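LbaCas13a H328A (C2c2) (Lachnospiraceae bacterium NK4A179, PDB 5WLH) binds pre-crRNA and, as an RNA-guided ribonuclease of the Cas13a family, probably cleaves RNA at adenines. Local coordinates at residues A1143-N1146 and N1150-A1153; T1157-Y1160 and R1166-N1169; K281-D286 and D296-R301; I1176-M1179 and P1185-Y1188. All coordinates share one frame; numbering follows the deposited sequence.

Contact 1. Residues A1143-N1146 and N1150-A1153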
loop_
_atom_site.group_PDB
_atom_site.type_symbol
_atom_site.label_atom_id
_atom_site.label_comp_id
_atom_site.label_asym_id
_atom_site.label_seq_id
_atom_site.Cartn_x
_atom_site.Cartn_y
_atom_site.Cartn_z
ATOM N N ALA A 1143 26.944 -10.393 -6.690
ATOM C CA ALA A 1143 27.901 -9.666 -7.512
ATOM C C ALA A 1143 29.324 -9.967 -7.076
ATOM O O ALA A 1143 30.216 -10.132 -7.916
ATOM C CB ALA A 1143 27.619 -8.158 -7.446
ATOM N N CYS A 1144 29.558 -10.032 -5.769
ATOM C CA CYS A 1144 30.909 -10.300 -5.281
ATOM C C CYS A 1144 31.367 -11.684 -5.710
ATOM O O CYS A 1144 32.491 -11.862 -6.210
ATOM C CB CYS A 1144 30.948 -10.155 -3.762
ATOM S SG CYS A 1144 32.620 -10.371 -3.078
ATOM N N LEU A 1145 30.494 -12.679 -5.536
ATOM C CA LEU A 1145 30.820 -14.040 -5.950
ATOM C C LEU A 1145 31.197 -14.096 -7.413
ATOM O O LEU A 1145 32.027 -14.920 -7.814
ATOM C CB LEU A 1145 29.633 -14.973 -5.707
ATOM C CG LEU A 1145 29.452 -15.635 -4.355
ATOM C CD1 LEU A 1145 28.127 -16.383 -4.346
ATOM C CD2 LEU A 1145 30.600 -16.594 -4.059
ATOM N N ASN A 1146 30.611 -13.227 -8.226
ATOM C CA ASN A 1146 30.772 -13.320 -9.664
ATOM C C ASN A 1146 31.793 -12.335 -10.216
ATOM O O ASN A 1146 31.902 -12.195 -11.433
ATOM C CB ASN A 1146 29.405 -13.158 -10.328
ATOM C CG ASN A 1146 28.582 -14.420 -10.203
ATOM O OD1 ASN A 1146 28.785 -15.357 -10.956
ATOM N ND2 ASN A 1146 27.688 -14.473 -9.223
ATOM N N ASN A 1150 39.231 -10.928 -4.446
ATOM C CA ASN A 1150 39.702 -12.022 -3.609
ATOM C C ASN A 1150 38.599 -12.488 -2.663
ATOM O O ASN A 1150 37.964 -11.674 -1.982
ATOM C CB ASN A 1150 40.933 -11.579 -2.819
ATOM C CG ASN A 1150 41.313 -12.567 -1.736
ATOM O OD1 ASN A 1150 41.902 -13.614 -2.018
ATOM N ND2 ASN A 1150 40.967 -12.246 -0.489
ATOM N N LYS A 1151 38.374 -13.802 -2.620
ATOM C CA LYS A 1151 37.333 -14.399 -1.786
ATOM C C LYS A 1151 37.908 -15.598 -1.049
ATOM O O LYS A 1151 38.583 -16.432 -1.658
ATOM C CB LYS A 1151 36.120 -14.817 -2.631
ATOM C CG LYS A 1151 35.327 -13.622 -3.172
ATOM C CD LYS A 1151 34.203 -14.037 -4.121
ATOM C CE LYS A 1151 34.719 -14.111 -5.539
ATOM N NZ LYS A 1151 35.121 -12.765 -5.986
ATOM N N GLN A 1152 37.646 -15.677 0.257
ATOM C CA GLN A 1152 38.132 -16.801 1.050
ATOM C C GLN A 1152 37.327 -18.069 0.763
ATOM O O GLN A 1152 36.218 -18.034 0.219
ATOM C CB GLN A 1152 38.083 -16.473 2.541
ATOM C CG GLN A 1152 39.238 -15.594 3.004
ATOM C CD GLN A 1152 40.415 -15.638 2.047
ATOM O OE1 GLN A 1152 41.208 -16.583 2.051
ATOM N NE2 GLN A 1152 40.529 -14.613 1.208
ATOM N N ALA A 1153 37.909 -19.205 1.155
ATOM C CA ALA A 1153 37.343 -20.500 0.791
ATOM C C ALA A 1153 35.902 -20.638 1.258
ATOM O O ALA A 1153 35.031 -21.045 0.482
ATOM C CB ALA A 1153 38.188 -21.633 1.376
#
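The flat peptide group carrying Cys1144 O meets the ammonium end of Lys1151, whose NZ is tilted 29° out of the carbonyl plane. NZ bonds to Cys1144 O at 2.8 Å, and the C=O...N angle is 150°. The aliphatic part of the lysine follows close behind, CE lying 3.2 Å from Cys1144 O and 3.6 Å from Leu1145 O. Bends at chi3 and chi4 fold the chain back, so that NZ comes down on the helix end while CD faces the side chains. There Cys1144 SG, set anti to its own nitrogen, touches CD of Lys1151 at 4.1 Å, and Leu1145 CD2 comes up to the same carbon at a looser 4.4 Å. NZ also donates to Ser1149 O and Asn1147 O, so three carbonyls grip one ammonium where the chain leaves its helix. The positive charge would probably be favoured at this C-terminal end, where the helix dipole is negative. The contact thus closes the short loop after helix 1106-1145, with Tyr1155 of helix 1153-1156 against Cys1144 and Leu1145, and Leu1173 of helix 1171-1180 against Leu1145.

Contact 2. Residues T1157-Y1160 and R1166-N1169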
loop_
_atom_site.group_PDB
_atom_site.type_symbol
_atom_site.label_atom_id
_atom_site.label_comp_id
_atom_site.label_asym_id
_atom_site.label_seq_id
_atom_site.Cartn_x
_atom_site.Cartn_y
_atom_site.Cartn_z
ATOM N N THR A 1157 32.323 -21.800 -0.451
ATOM C CA THR A 1157 31.998 -23.203 -0.243
ATOM C C THR A 1157 32.092 -23.540 1.234
ATOM O O THR A 1157 33.125 -23.289 1.861
ATOM C CB THR A 1157 32.960 -24.094 -1.047
ATOM O OG1 THR A 1157 32.770 -23.857 -2.452
ATOM C CG2 THR A 1157 32.720 -25.561 -0.741
ATOM N N LEU A 1158 31.034 -24.121 1.786
ATOM C CA LEU A 1158 31.079 -24.674 3.132
ATOM C C LEU A 1158 31.110 -26.191 3.034
ATOM O O LEU A 1158 30.288 -26.790 2.341
ATOM C CB LEU A 1158 29.879 -24.233 3.969
ATOM C CG LEU A 1158 29.960 -22.884 4.679
ATOM C CD1 LEU A 1158 28.547 -22.423 5.033
ATOM C CD2 LEU A 1158 30.850 -22.949 5.925
ATOM N N ASP A 1159 32.069 -26.811 3.707
ATOM C CA ASP A 1159 32.166 -28.269 3.734
ATOM C C ASP A 1159 32.000 -28.700 5.180
ATOM O O ASP A 1159 32.980 -28.967 5.882
ATOM C CB ASP A 1159 33.481 -28.734 3.146
ATOM C CG ASP A 1159 33.592 -30.242 3.094
ATOM O OD1 ASP A 1159 32.550 -30.927 3.153
ATOM O OD2 ASP A 1159 34.733 -30.732 2.993
ATOM N N TYR A 1160 30.750 -28.766 5.628
ATOM C CA TYR A 1160 30.461 -29.093 7.017
ATOM C C TYR A 1160 30.524 -30.599 7.197
ATOM O O TYR A 1160 29.768 -31.333 6.553
ATOM C CB TYR A 1160 29.091 -28.568 7.428
ATOM C CG TYR A 1160 28.739 -28.899 8.857
ATOM C CD1 TYR A 1160 29.436 -28.324 9.910
ATOM C CD2 TYR A 1160 27.735 -29.806 9.151
ATOM C CE1 TYR A 1160 29.127 -28.631 11.217
ATOM C CE2 TYR A 1160 27.412 -30.125 10.464
ATOM C CZ TYR A 1160 28.113 -29.529 11.491
ATOM O OH TYR A 1160 27.815 -29.832 12.798
ATOM N N ARG A 1166 27.136 -31.550 5.364
ATOM C CA ARG A 1166 26.596 -30.950 4.155
ATOM C C ARG A 1166 27.665 -30.079 3.524
ATOM O O ARG A 1166 28.439 -29.425 4.228
ATOM C CB ARG A 1166 25.333 -30.118 4.445
ATOM C CG ARG A 1166 24.417 -30.017 3.246
ATOM C CD ARG A 1166 23.030 -29.458 3.577
ATOM N NE ARG A 1166 22.067 -29.879 2.565
ATOM C CZ ARG A 1166 20.896 -29.293 2.339
ATOM N NH1 ARG A 1166 20.528 -28.251 3.061
ATOM N NH2 ARG A 1166 20.089 -29.761 1.391
ATOM N N LYS A 1167 27.711 -30.091 2.202
ATOM C CA LYS A 1167 28.570 -29.200 1.445
ATOM C C LYS A 1167 27.676 -28.191 0.748
ATOM O O LYS A 1167 26.707 -28.574 0.087
ATOM C CB LYS A 1167 29.423 -29.959 0.428
ATOM C CG LYS A 1167 30.527 -29.107 -0.191
ATOM C CD LYS A 1167 31.275 -29.860 -1.271
ATOM C CE LYS A 1167 32.609 -29.196 -1.581
ATOM N NZ LYS A 1167 33.321 -29.895 -2.689
ATOM N N ILE A 1168 28.016 -26.911 0.901
ATOM C CA ILE A 1168 27.221 -25.792 0.404
ATOM C C ILE A 1168 28.094 -25.001 -0.554
ATOM O O ILE A 1168 29.053 -24.347 -0.122
ATOM C CB ILE A 1168 26.737 -24.882 1.541
ATOM C CG1 ILE A 1168 26.258 -25.699 2.744
ATOM C CG2 ILE A 1168 25.667 -23.905 1.040
ATOM C CD1 ILE A 1168 24.938 -26.367 2.536
ATOM N N ASN A 1169 27.761 -25.047 -1.840
ATOM C CA ASN A 1169 28.384 -24.215 -2.853
ATOM C C ASN A 1169 27.547 -22.951 -3.023
ATOM O O ASN A 1169 26.316 -23.015 -3.028
ATOM C CB ASN A 1169 28.482 -24.975 -4.176
ATOM C CG ASN A 1169 29.289 -26.283 -4.039
ATOM O OD1 ASN A 1169 30.504 -26.251 -3.865
ATOM N ND2 ASN A 1169 28.604 -27.421 -4.097
#
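Residues Thr1157-Tyr1160 and Arg1166-Asn1169 are the two arms of a beta hairpin, paired antiparallel at 179° and forming one side of a small mixed sheet whose third strand is 470-472. Two hydrogen-bonded pairs hold the register. Leu1158 and Ile1168 exchange both bonds, N to O at 2.8 Å from Leu1158 N to Ile1168 O and at 2.7 Å from Ile1168 N to Leu1158 O; the second lies in the carbonyl plane. Nearer the turn, Tyr1160 N reaches Arg1166 O less straight, its N-H...O angle being 141°, and Arg1166 N answers to Tyr1160 O. CA-H...O contacts from Thr1157 CA to Ile1168 O and from Lys1167 CA to Leu1158 O flank the Leu1158-Ile1168 pair.

Thr1157, Asp1159, Lys1167 and Asn1169 make the polar face. There CG2 of Thr1157, anti to the backbone N, meets Lys1167 CE at 3.7 Å, the two side chains slanting across one another. Thr1157 and Asn1169 stand side by side, and Asn1169 ND2 bonds to Glu470 OE1 and Ile471 O. The other face is apolar at Leu1158 and Ile1168, CB against CB at 4.0 Å, with Tyr1187 packed on both; Arg1166, at its turn end, bonds through NE to Lys468 O. This is a two-stranded antiparallel hairpin, extended into a sheet by strand 470-472, distant in sequence.

Contact 3. Residues K281-D286 and D296-R301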
loop_
_atom_site.group_PDB
_atom_site.type_symbol
_atom_site.label_atom_id
_atom_site.label_comp_id
_atom_site.label_asym_id
_atom_site.label_seq_id
_atom_site.Cartn_x
_atom_site.Cartn_y
_atom_site.Cartn_z
ATOM N N LYS A 281 26.790 -1.302 -15.035
ATOM C CA LYS A 281 26.775 -2.723 -14.689
ATOM C C LYS A 281 28.146 -3.182 -14.211
ATOM O O LYS A 281 28.263 -3.949 -13.240
ATOM C CB LYS A 281 26.327 -3.532 -15.905
ATOM C CG LYS A 281 26.347 -5.024 -15.692
ATOM C CD LYS A 281 25.151 -5.638 -16.395
ATOM C CE LYS A 281 25.455 -5.960 -17.826
ATOM N NZ LYS A 281 26.455 -7.048 -17.892
ATOM N N LYS A 282 29.204 -2.694 -14.861
ATOM C CA LYS A 282 30.550 -3.032 -14.422
ATOM C C LYS A 282 30.860 -2.391 -13.078
ATOM O O LYS A 282 31.495 -3.016 -12.225
ATOM C CB LYS A 282 31.584 -2.620 -15.475
ATOM C CG LYS A 282 33.022 -2.848 -14.989
ATOM C CD LYS A 282 34.016 -2.860 -16.139
ATOM C CE LYS A 282 35.447 -2.898 -15.610
ATOM N NZ LYS A 282 35.952 -1.528 -15.315
ATOM N N PHE A 283 30.399 -1.153 -12.862
ATOM C CA PHE A 283 30.528 -0.533 -11.549
ATOM C C PHE A 283 29.927 -1.417 -10.463
ATOM O O PHE A 283 30.518 -1.589 -9.392
ATOM C CB PHE A 283 29.862 0.848 -11.542
ATOM C CG PHE A 283 29.833 1.514 -10.191
ATOM C CD1 PHE A 283 28.771 1.315 -9.311
ATOM C CD2 PHE A 283 30.844 2.371 -9.812
ATOM C CE1 PHE A 283 28.747 1.934 -8.082
ATOM C CE2 PHE A 283 30.823 3.001 -8.585
ATOM C CZ PHE A 283 29.774 2.779 -7.706
ATOM N N LEU A 284 28.715 -1.934 -10.694
ATOM C CA LEU A 284 28.062 -2.738 -9.661
ATOM C C LEU A 284 28.859 -3.995 -9.362
ATOM O O LEU A 284 28.952 -4.425 -8.205
ATOM C CB LEU A 284 26.653 -3.120 -10.092
ATOM C CG LEU A 284 25.612 -2.018 -10.050
ATOM C CD1 LEU A 284 24.311 -2.618 -10.607
ATOM C CD2 LEU A 284 25.420 -1.465 -8.626
ATOM N N SER A 285 29.452 -4.587 -10.396
ATOM C CA SER A 285 30.316 -5.750 -10.204
ATOM C C SER A 285 31.570 -5.389 -9.406
ATOM O O SER A 285 31.913 -6.060 -8.424
ATOM C CB SER A 285 30.682 -6.332 -11.571
ATOM O OG SER A 285 31.491 -7.492 -11.438
ATOM N N ASP A 286 32.265 -4.324 -9.813
ATOM C CA ASP A 286 33.505 -3.921 -9.153
ATOM C C ASP A 286 33.270 -3.443 -7.735
ATOM O O ASP A 286 34.127 -3.640 -6.860
ATOM C CB ASP A 286 34.184 -2.810 -9.952
ATOM C CG ASP A 286 34.734 -3.307 -11.258
ATOM O OD1 ASP A 286 34.933 -4.536 -11.378
ATOM O OD2 ASP A 286 34.958 -2.476 -12.160
ATOM N N ASP A 296 35.535 2.474 -0.891
ATOM C CA ASP A 296 35.789 3.863 -0.519
ATOM C C ASP A 296 36.328 4.654 -1.700
ATOM O O ASP A 296 35.904 5.786 -1.941
ATOM C CB ASP A 296 36.772 3.932 0.650
ATOM C CG ASP A 296 36.127 3.587 1.975
ATOM O OD1 ASP A 296 35.031 2.988 1.959
ATOM O OD2 ASP A 296 36.714 3.914 3.031
ATOM N N ASP A 297 37.278 4.078 -2.442
ATOM C CA ASP A 297 37.866 4.806 -3.563
ATOM C C ASP A 297 36.845 5.029 -4.677
ATOM O O ASP A 297 36.815 6.097 -5.298
ATOM C CB ASP A 297 39.076 4.057 -4.100
ATOM C CG ASP A 297 39.631 4.695 -5.342
ATOM O OD1 ASP A 297 40.316 5.730 -5.200
ATOM O OD2 ASP A 297 39.366 4.171 -6.447
ATOM N N MET A 298 35.976 4.046 -4.918
ATOM C CA MET A 298 34.967 4.197 -5.960
ATOM C C MET A 298 33.912 5.223 -5.565
ATOM O O MET A 298 33.478 6.019 -6.405
ATOM C CB MET A 298 34.324 2.845 -6.260
ATOM C CG MET A 298 35.281 1.888 -6.976
ATOM S SD MET A 298 34.524 0.255 -7.067
ATOM C CE MET A 298 33.362 0.492 -8.410
ATOM N N LEU A 299 33.488 5.226 -4.301
ATOM C CA LEU A 299 32.541 6.251 -3.864
ATOM C C LEU A 299 33.163 7.636 -3.928
ATOM O O LEU A 299 32.470 8.621 -4.199
ATOM C CB LEU A 299 32.061 5.996 -2.438
ATOM C CG LEU A 299 30.900 5.032 -2.240
ATOM C CD1 LEU A 299 30.192 5.372 -0.918
ATOM C CD2 LEU A 299 29.944 5.108 -3.431
ATOM N N ARG A 300 34.466 7.734 -3.683
ATOM C CA ARG A 300 35.114 9.037 -3.783
ATOM C C ARG A 300 35.102 9.563 -5.209
ATOM O O ARG A 300 34.905 10.762 -5.425
ATOM C CB ARG A 300 36.546 8.936 -3.266
ATOM C CG ARG A 300 37.294 10.259 -3.282
ATOM C CD ARG A 300 38.567 10.144 -2.436
ATOM N NE ARG A 300 38.273 9.772 -1.057
ATOM C CZ ARG A 300 38.513 8.572 -0.540
ATOM N NH1 ARG A 300 39.062 7.622 -1.283
ATOM N NH2 ARG A 300 38.205 8.324 0.722
ATOM N N ARG A 301 35.332 8.693 -6.194
ATOM C CA ARG A 301 35.268 9.138 -7.579
ATOM C C ARG A 301 33.864 9.589 -7.941
ATOM O O ARG A 301 33.684 10.581 -8.656
ATOM C CB ARG A 301 35.722 8.028 -8.518
ATOM C CG ARG A 301 37.240 7.729 -8.377
ATOM C CD ARG A 301 37.616 6.454 -9.086
ATOM N NE ARG A 301 38.910 5.987 -8.584
ATOM C CZ ARG A 301 40.077 6.494 -8.973
ATOM N NH1 ARG A 301 40.100 7.460 -9.875
ATOM N NH2 ARG A 301 41.218 6.028 -8.477
#
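A Met-aromatic contact joins helices 268-287 and 292-311, where Met298 reaches over to Phe283 between two consecutive helices joined by a short loop. The backbones stay well apart, 8.6 Å between the CA atoms of Phe283 and Met298, and the long methionine spans the gap. Its methyl does most of the touching: CE lies 3.4 Å from CD2 of Phe283 and 3.6 Å from CE2 of the same ring, approaching obliquely. Met298 SD stands 5.4 Å from the ring centroid, 33° off the normal. A bend at chi3 (78°) turns CE back toward the first helix, where it also meets Asp286 CB at 3.7 Å, while SD runs past the backbone carbonyl of Asp286. The aromatic ring and the methionine slide by one another in opposite directions, and the interface contains no hydrogen bond.

No ion pair crosses between the two segments; each has one within itself. Arg301 NE bonds to Asp297 OD2 at 2.8 Å with the carboxylate oxygen almost in the guanidinium plane, a salt bridge between residues four apart, about one turn along the helix, and Arg301 NH1 bonds to Tyr394 O; Lys282 and Asp286 form a weaker pair in the other helix. Beyond Met298, the ring of Phe283 meets Phe404 edge-to-face and touches Ile444 of helix 429-458, while Tyr287, at the end of the first helix, lies against Met298 and Leu299.

Contact 4. Residues I1176-M1179 and P1185-Y1188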
loop_
_atom_site.group_PDB
_atom_site.type_symbol
_atom_site.label_atom_id
_atom_site.label_comp_id
_atom_site.label_asym_id
_atom_site.label_seq_id
_atom_site.Cartn_x
_atom_site.Cartn_y
_atom_site.Cartn_z
ATOM N N ILE A 1176 23.194 -16.037 3.873
ATOM C CA ILE A 1176 22.386 -14.822 3.918
ATOM C C ILE A 1176 20.913 -15.181 4.058
ATOM O O ILE A 1176 20.203 -14.651 4.920
ATOM C CB ILE A 1176 22.631 -13.948 2.677
ATOM C CG1 ILE A 1176 24.023 -13.303 2.758
ATOM C CG2 ILE A 1176 21.543 -12.840 2.608
ATOM C CD1 ILE A 1176 24.485 -12.650 1.467
ATOM N N CYS A 1177 20.435 -16.091 3.213
ATOM C CA CYS A 1177 19.015 -16.422 3.254
ATOM C C CYS A 1177 18.655 -17.132 4.542
ATOM O O CYS A 1177 17.543 -16.949 5.058
ATOM C CB CYS A 1177 18.623 -17.273 2.049
ATOM S SG CYS A 1177 18.678 -16.372 0.504
ATOM N N ALA A 1178 19.582 -17.916 5.097
ATOM C CA ALA A 1178 19.269 -18.588 6.346
ATOM C C ALA A 1178 18.995 -17.587 7.456
ATOM O O ALA A 1178 18.262 -17.897 8.393
ATOM C CB ALA A 1178 20.393 -19.544 6.744
ATOM N N MET A 1179 19.593 -16.391 7.396
ATOM C CA MET A 1179 19.312 -15.420 8.445
ATOM C C MET A 1179 17.846 -15.030 8.477
ATOM O O MET A 1179 17.347 -14.603 9.518
ATOM C CB MET A 1179 20.156 -14.160 8.256
ATOM C CG MET A 1179 21.622 -14.369 8.498
ATOM S SD MET A 1179 22.465 -12.759 8.573
ATOM C CE MET A 1179 22.669 -12.409 6.840
ATOM N N PRO A 1185 18.684 -23.969 8.496
ATOM C CA PRO A 1185 19.875 -24.010 9.364
ATOM C C PRO A 1185 20.971 -23.055 8.919
ATOM O O PRO A 1185 21.177 -22.816 7.727
ATOM C CB PRO A 1185 20.347 -25.462 9.229
ATOM C CG PRO A 1185 19.100 -26.235 8.912
ATOM C CD PRO A 1185 18.293 -25.314 8.031
ATOM N N LEU A 1186 21.744 -22.581 9.896
ATOM C CA LEU A 1186 22.921 -21.777 9.626
ATOM C C LEU A 1186 24.140 -22.520 10.172
ATOM O O LEU A 1186 24.060 -23.161 11.229
ATOM C CB LEU A 1186 22.786 -20.399 10.263
ATOM C CG LEU A 1186 23.590 -19.277 9.610
ATOM C CD1 LEU A 1186 22.790 -17.985 9.614
ATOM C CD2 LEU A 1186 24.914 -19.102 10.343
ATOM N N TYR A 1187 25.233 -22.482 9.417
ATOM C CA TYR A 1187 26.489 -23.134 9.788
ATOM C C TYR A 1187 27.407 -22.081 10.375
ATOM O O TYR A 1187 27.567 -21.006 9.792
ATOM C CB TYR A 1187 27.156 -23.783 8.580
ATOM C CG TYR A 1187 26.300 -24.843 7.947
ATOM C CD1 TYR A 1187 25.312 -24.501 7.038
ATOM C CD2 TYR A 1187 26.449 -26.177 8.289
ATOM C CE1 TYR A 1187 24.512 -25.457 6.465
ATOM C CE2 TYR A 1187 25.654 -27.155 7.719
ATOM C CZ TYR A 1187 24.668 -26.783 6.816
ATOM O OH TYR A 1187 23.849 -27.722 6.244
ATOM N N TYR A 1188 27.999 -22.376 11.526
ATOM C CA TYR A 1188 28.802 -21.355 12.187
ATOM C C TYR A 1188 29.703 -22.031 13.204
ATOM O O TYR A 1188 29.543 -23.214 13.511
ATOM C CB TYR A 1188 27.935 -20.304 12.880
ATOM C CG TYR A 1188 27.047 -20.857 13.956
ATOM C CD1 TYR A 1188 25.828 -21.463 13.644
ATOM C CD2 TYR A 1188 27.420 -20.779 15.289
ATOM C CE1 TYR A 1188 25.026 -21.982 14.635
ATOM C CE2 TYR A 1188 26.617 -21.270 16.285
ATOM C CZ TYR A 1188 25.420 -21.884 15.951
ATOM O OH TYR A 1188 24.623 -22.393 16.954
#
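Ala1178, near the end of helix 1171-1180, and Leu1186, in extended conformation just before strand 1187-1189, bring their CA atoms within 5.9 Å as the chain turns back on itself. The small side chain of Ala1178 is consistent with this closeness: its CB points at the returning segment and lies 3.5 Å from the carbonyl oxygen of Pro1185. Leu1186 then reaches the helix with a single methyl. With CG anti to its backbone N (chi1 -155°), CD1 settles against two successive helix residues, 4.1 Å from Ala1178 CB and 4.0 Å from Met1179 CG. Met1179 starts out from the helix in another direction, and it is the CG of its chain, crossing that of Leu1186 at a slant, that makes the touch; Ile1209 and Phe1212 of helix 1205-1216 pack on the same methionine.

No hydrogen bond links the two segments, and polar backbone atoms of the returning chain are served by neighbours. Pro1185 O is bonded by Tyr1174 OH and Tyr1187 O by Gln1175 NE2, both about one turn earlier in the same helix, and Leu1186 N has Ser1199 OG as a partner. The chemistry is therefore divided: the buried interface is mainly apolar packing, joined by the methyl-carbonyl contact of Ala1178 with Pro1185, while Tyr1174, Gln1175 and Ser1199 satisfy polar backbone atoms of the returning chain.

Following the chain from its N terminus, contact 3 comes first and closes the turn between helices 268-287 and 292-311. More than 800 residues later three short loops follow one another: contact 1 at the end of helix 1106-1145, contact 2 as a beta hairpin, and contact 4 where helix 1171-1180 turns into strand 1187-1189. All four are in series, none nesting or crossing. Distance in sequence is nevertheless bridged in space, for Ala1143 CB of contact 1 packs on Leu284 O of contact 3 at 4.0 Å. Contacts 2 and 4, with centres about 12 Å apart, share a core through Tyr1187, whereas contacts 2 and 3 stay about 30 Å apart between centres.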